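Local structure of dITP/XTP pyrophosphatase (Staphylococcus aureus, 4BNQ) at residues E99-K104 with D152-V157. The protein probably hydrolyses non-canonical purine nucleoside triphosphates such as XTP, dITP and ITP to monophosphate and diphosphate, clearing them from the nucleotide pool. Numbering follows the deposited sequence.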
loop_
_atom_site.group_PDB
_atom_site.type_symbol
_atom_site.label_atom_id
_atom_site.label_comp_id
_atom_site.label_asym_id
_atom_site.label_seq_id
_atom_site.Cartn_x
_atom_site.Cartn_y
_atom_site.Cartn_z
ATOM N N GLU A 99 23.147 -15.141 -4.920
ATOM C CA GLU A 99 24.114 -16.019 -4.247
ATOM C C GLU A 99 24.854 -15.284 -3.153
ATOM O O GLU A 99 24.995 -15.794 -2.041
ATOM C CB GLU A 99 25.088 -16.648 -5.246
ATOM C CG GLU A 99 24.420 -17.628 -6.215
ATOM C CD GLU A 99 23.575 -18.679 -5.503
ATOM O OE1 GLU A 99 23.937 -19.098 -4.378
ATOM O OE2 GLU A 99 22.538 -19.106 -6.063
ATOM N N LYS A 100 25.281 -14.062 -3.451
ATOM C CA LYS A 100 25.915 -13.234 -2.428
ATOM C C LYS A 100 25.006 -13.000 -1.223
ATOM O O LYS A 100 25.390 -13.275 -0.088
ATOM C CB LYS A 100 26.353 -11.892 -2.993
ATOM C CG LYS A 100 27.062 -11.048 -1.951
ATOM C CD LYS A 100 27.547 -9.737 -2.557
ATOM C CE LYS A 100 28.181 -8.847 -1.508
ATOM N NZ LYS A 100 28.678 -7.602 -2.139
ATOM N N LEU A 101 23.801 -12.502 -1.474
ATOM C CA LEU A 101 22.850 -12.270 -0.395
ATOM C C LEU A 101 22.599 -13.537 0.416
ATOM O O LEU A 101 22.620 -13.498 1.636
ATOM C CB LEU A 101 21.540 -11.722 -0.942
ATOM C CG LEU A 101 20.514 -11.404 0.144
ATOM C CD1 LEU A 101 21.120 -10.513 1.196
ATOM C CD2 LEU A 101 19.349 -10.700 -0.491
ATOM N N LEU A 102 22.381 -14.664 -0.256
ATOM C CA LEU A 102 22.183 -15.915 0.473
ATOM C C LEU A 102 23.395 -16.285 1.347
ATOM O O LEU A 102 23.229 -16.628 2.524
ATOM C CB LEU A 102 21.808 -17.055 -0.475
ATOM C CG LEU A 102 20.385 -16.965 -1.021
ATOM C CD1 LEU A 102 20.102 -18.090 -2.006
ATOM C CD2 LEU A 102 19.415 -17.018 0.144
ATOM N N ASN A 103 24.601 -16.207 0.777
ATOM C CA ASN A 103 25.828 -16.523 1.516
ATOM C C ASN A 103 25.961 -15.675 2.761
ATOM O O ASN A 103 26.263 -16.189 3.841
ATOM C CB ASN A 103 27.076 -16.321 0.649
ATOM C CG ASN A 103 27.263 -17.425 -0.372
ATOM O OD1 ASN A 103 26.690 -18.505 -0.237
ATOM N ND2 ASN A 103 28.082 -17.164 -1.396
ATOM N N LYS A 104 25.715 -14.379 2.609
ATOM C CA LYS A 104 25.786 -13.458 3.737
ATOM C C LYS A 104 24.761 -13.732 4.836
ATOM O O LYS A 104 24.964 -13.338 5.974
ATOM C CB LYS A 104 25.701 -12.011 3.255
ATOM C CG LYS A 104 26.924 -11.559 2.482
ATOM C CD LYS A 104 27.181 -10.063 2.681
ATOM C CE LYS A 104 26.940 -9.648 4.130
ATOM N NZ LYS A 104 27.425 -8.271 4.442
ATOM N N ASP A 152 13.352 -11.862 -6.900
ATOM C CA ASP A 152 12.070 -12.562 -6.812
ATOM C C ASP A 152 12.132 -14.013 -6.273
ATOM O O ASP A 152 11.320 -14.381 -5.419
ATOM C CB ASP A 152 11.323 -12.487 -8.149
ATOM C CG ASP A 152 10.750 -11.111 -8.408
ATOM O OD1 ASP A 152 10.894 -10.260 -7.502
ATOM O OD2 ASP A 152 10.144 -10.873 -9.495
ATOM N N PRO A 153 13.103 -14.832 -6.744
ATOM C CA PRO A 153 13.053 -16.240 -6.316
ATOM C C PRO A 153 13.371 -16.500 -4.838
ATOM O O PRO A 153 13.127 -17.607 -4.348
ATOM C CB PRO A 153 14.099 -16.919 -7.204
ATOM C CG PRO A 153 14.276 -15.980 -8.381
ATOM C CD PRO A 153 14.126 -14.617 -7.788
ATOM N N ILE A 154 13.909 -15.516 -4.128
ATOM C CA ILE A 154 14.207 -15.733 -2.714
ATOM C C ILE A 154 13.394 -14.829 -1.802
ATOM O O ILE A 154 13.603 -14.808 -0.593
ATOM C CB ILE A 154 15.707 -15.543 -2.398
ATOM C CG1 ILE A 154 16.092 -14.075 -2.511
ATOM C CG2 ILE A 154 16.558 -16.407 -3.305
ATOM C CD1 ILE A 154 17.551 -13.781 -2.138
ATOM N N PHE A 155 12.474 -14.064 -2.375
ATOM C CA PHE A 155 11.639 -13.207 -1.551
ATOM C C PHE A 155 10.298 -13.897 -1.232
ATOM O O PHE A 155 9.354 -13.873 -2.033
ATOM C CB PHE A 155 11.408 -11.848 -2.222
ATOM C CG PHE A 155 10.841 -10.801 -1.291
ATOM C CD1 PHE A 155 11.682 -9.977 -0.549
ATOM C CD2 PHE A 155 9.472 -10.641 -1.154
ATOM C CE1 PHE A 155 11.160 -9.013 0.314
ATOM C CE2 PHE A 155 8.946 -9.678 -0.296
ATOM C CZ PHE A 155 9.793 -8.867 0.440
ATOM N N TYR A 156 10.234 -14.497 -0.045
ATOM C CA TYR A 156 9.089 -15.273 0.402
ATOM C C TYR A 156 8.059 -14.321 0.986
ATOM O O TYR A 156 8.387 -13.452 1.805
ATOM C CB TYR A 156 9.541 -16.308 1.441
ATOM C CG TYR A 156 8.420 -17.086 2.072
ATOM C CD1 TYR A 156 7.844 -18.164 1.419
ATOM C CD2 TYR A 156 7.946 -16.753 3.329
ATOM C CE1 TYR A 156 6.803 -18.877 1.994
ATOM C CE2 TYR A 156 6.910 -17.465 3.921
ATOM C CZ TYR A 156 6.344 -18.523 3.247
ATOM O OH TYR A 156 5.331 -19.238 3.822
ATOM N N VAL A 157 6.817 -14.468 0.546
ATOM C CA VAL A 157 5.744 -13.592 1.010
ATOM C C VAL A 157 4.788 -14.386 1.894
ATOM O O VAL A 157 3.957 -15.132 1.365
ATOM C CB VAL A 157 4.952 -13.002 -0.178
ATOM C CG1 VAL A 157 3.903 -12.029 0.314
ATOM C CG2 VAL A 157 5.905 -12.299 -1.168
#
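I154 reaches from a short 3-10 turn to the flank of helix 94-104, where its two methyl tips, CG2 and CD1, touch L102 and L101. The contact is wholly apolar, with no hydrogen bond between the segments. From its CA, I154 points its CB toward the helix; CB itself stays back, 4.7 Å from CD2 of L102, and the branches bridge the gap. CG2, the short branch, turns to L102 and lies 4.1 Å from CD1 of that leucine. The long branch starts between the backbone N and the carbonyl carbon (chi1 70°). Its CG1 is a spacer that touches neither leucine, and an extended chi2 of 177° carries CD1 out to the helix. There CD1 of I154 meets CD2 of L101 at 3.9 Å, the closest approach between the two segments. The same I154 CD1 lies 4.4 Å from CD2 of L102, so it borders both leucines, whereas CG2 meets L102 alone. L101 directs its CB at the turn and crosses I154 at a slant, touching with one methyl; L102 runs past I154 in the reverse sense and brings its tip over from the flank. I98, one turn earlier on the same helix, also packs on I154 and on P153. The same short segment carries D152, a predicted substrate-binding residue, whose OD2 forms a salt bridge to NZ of K172 and accepts a hydrogen bond from the backbone N of F149. The leucine-isoleucine packing lies away from that site, the I154 side chain being about 12 Å from those of K172 and H177. The apolar packing continues into the large antiparallel sheet: L101 rests on L71 and V73 of strand 64-73, while L102 and I154 share I139 of strand 126-139, the strand beside 155-157.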